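Local coordinates for hydrogenase expression/formation protein HypE (PDB 2Z1U), which binds ATP and magnesium and takes part in hydrogenase maturation, as a member of the HypE family with AIR-synthase-related domains, at residues Val248-Glu252 / Ser253-Gly257. Residues are numbered along the deposited sequence; the frame is centred on the assembly and turned at random.
Sequences VPVRE and SVRNG
R251, at the N-cap position of helix 252-260, opens the first turn with its carbonyl: R251 O accepts a bond from R255 N at 2.8 Å and a weak one from V254 N, while E252 O takes N256 N at 2.9 Å. Before this turn the chain is extended, and V250 there points its side chain at the helix. Its CG1, anti to the backbone N (chi1 -179°), reaches both V254 CG1 at 3.7 Å and R255 CG at 3.4 Å; beta-branching suits it, because the two methyls divide the work. CG2 and CB both lie over one face of the R255 guanidinium, CB 3.6 Å above the plane over its centre and CG2 towards NH2. R255 can lie there because its chain runs extended from CG to NE, back across V250 at about a right angle. Arginine combines a long aliphatic stem for the valine with a polar end that remains hydrated: NH2 donates to a water 2.7 Å away in the guanidinium plane, and that water donates a weak bond to V248 O. E252 and N256, one turn apart, lie side by side, E252 CG against N256 ND2 at 3.7 Å, with carboxylate and amide planes 61° apart; both are polar residues on the exposed side of the helix. S253 instead bonds through OG to D193, a residue that also forms a weak, long ion pair with R251. These links join the start of the helix, in the AIR-synthase-related C-terminal domain, to a neighbouring loop, and P249 bonds through its backbone to M174. The chemistry implies a junction whose polar contact rests on backbone bonds of the first turn, with V250 adding apolar packing and the water only a weak link to V248 O.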
loop_
_atom_site.group_PDB
_atom_site.type_symbol
_atom_site.label_atom_id
_atom_site.label_comp_id
_atom_site.label_asym_id
_atom_site.label_seq_id
_atom_site.Cartn_x
_atom_site.Cartn_y
_atom_site.Cartn_z
ATOM N N VAL A 248 -14.894 25.167 18.868
ATOM C CA VAL A 248 -14.713 24.255 17.721
ATOM C C VAL A 248 -15.363 24.910 16.503
ATOM O O VAL A 248 -16.562 25.159 16.513
ATOM C CB VAL A 248 -15.299 22.835 17.959
ATOM C CG1 VAL A 248 -14.962 21.891 16.793
ATOM C CG2 VAL A 248 -14.783 22.262 19.266
ATOM N N PRO A 249 -14.551 25.243 15.462
ATOM C CA PRO A 249 -15.093 25.932 14.297
ATOM C C PRO A 249 -15.864 24.987 13.374
ATOM O O PRO A 249 -15.385 23.923 13.023
ATOM C CB PRO A 249 -13.829 26.496 13.587
ATOM C CG PRO A 249 -12.744 25.551 13.955
ATOM C CD PRO A 249 -13.110 24.967 15.333
ATOM N N VAL A 250 -17.079 25.377 13.025
ATOM C CA VAL A 250 -17.918 24.620 12.098
ATOM C C VAL A 250 -18.643 25.708 11.333
ATOM O O VAL A 250 -19.287 26.568 11.946
ATOM C CB VAL A 250 -18.969 23.686 12.835
ATOM C CG1 VAL A 250 -19.812 22.904 11.821
ATOM C CG2 VAL A 250 -18.295 22.689 13.778
ATOM N N ARG A 251 -18.489 25.709 10.010
ATOM C CA ARG A 251 -19.090 26.732 9.141
ATOM C C ARG A 251 -20.601 26.680 9.283
ATOM O O ARG A 251 -21.165 25.595 9.393
ATOM C CB ARG A 251 -18.714 26.470 7.677
ATOM C CG ARG A 251 -17.257 26.672 7.360
ATOM C CD ARG A 251 -16.908 26.157 5.962
ATOM N NE ARG A 251 -16.065 27.138 5.291
ATOM C CZ ARG A 251 -14.736 27.126 5.284
ATOM N NH1 ARG A 251 -14.054 26.149 5.882
ATOM N NH2 ARG A 251 -14.089 28.095 4.649
ATOM N N GLU A 252 -21.248 27.853 9.284
ATOM C CA GLU A 252 -22.712 27.945 9.382
ATOM C C GLU A 252 -23.404 26.999 8.396
ATOM O O GLU A 252 -24.322 26.271 8.762
ATOM C CB GLU A 252 -23.174 29.397 9.158
ATOM C CG GLU A 252 -24.613 29.699 9.572
ATOM C CD GLU A 252 -25.029 31.129 9.224
ATOM O OE1 GLU A 252 -24.172 31.902 8.728
ATOM O OE2 GLU A 252 -26.208 31.483 9.437
ATOM N N SER A 253 -22.927 27.011 7.153
ATOM C CA SER A 253 -23.446 26.171 6.077
ATOM C C SER A 253 -23.251 24.677 6.350
ATOM O O SER A 253 -24.080 23.857 5.950
ATOM C CB SER A 253 -22.755 26.545 4.772
ATOM O OG SER A 253 -21.371 26.234 4.865
ATOM N N VAL A 254 -22.152 24.334 7.023
ATOM C CA VAL A 254 -21.884 22.947 7.436
ATOM C C VAL A 254 -22.799 22.550 8.613
ATOM O O VAL A 254 -23.408 21.481 8.587
ATOM C CB VAL A 254 -20.385 22.720 7.770
ATOM C CG1 VAL A 254 -20.162 21.365 8.443
ATOM C CG2 VAL A 254 -19.523 22.841 6.495
ATOM N N ARG A 255 -22.904 23.420 9.622
ATOM C CA ARG A 255 -23.843 23.211 10.736
ATOM C C ARG A 255 -25.255 22.964 10.221
ATOM O O ARG A 255 -25.912 22.002 10.636
ATOM C CB ARG A 255 -23.864 24.405 11.698
ATOM C CG ARG A 255 -22.681 24.469 12.641
ATOM C CD ARG A 255 -22.942 25.326 13.879
ATOM N NE ARG A 255 -21.721 25.480 14.677
ATOM C CZ ARG A 255 -21.289 24.587 15.571
ATOM N NH1 ARG A 255 -21.969 23.466 15.794
ATOM N NH2 ARG A 255 -20.162 24.813 16.239
ATOM N N ASN A 256 -25.703 23.833 9.314
ATOM C CA ASN A 256 -27.041 23.746 8.729
ATOM C C ASN A 256 -27.250 22.501 7.866
ATOM O O ASN A 256 -28.318 21.885 7.907
ATOM C CB ASN A 256 -27.373 25.019 7.945
ATOM C CG ASN A 256 -27.536 26.232 8.846
ATOM O OD1 ASN A 256 -27.894 26.110 10.026
ATOM N ND2 ASN A 256 -27.282 27.419 8.291
ATOM N N GLY A 257 -26.230 22.127 7.101
ATOM C CA GLY A 257 -26.287 20.915 6.312
ATOM C C GLY A 257 -26.285 19.683 7.196
ATOM O O GLY A 257 -26.944 18.688 6.882
HETATM O O HOH W 1 -18.897 23.087 17.815
#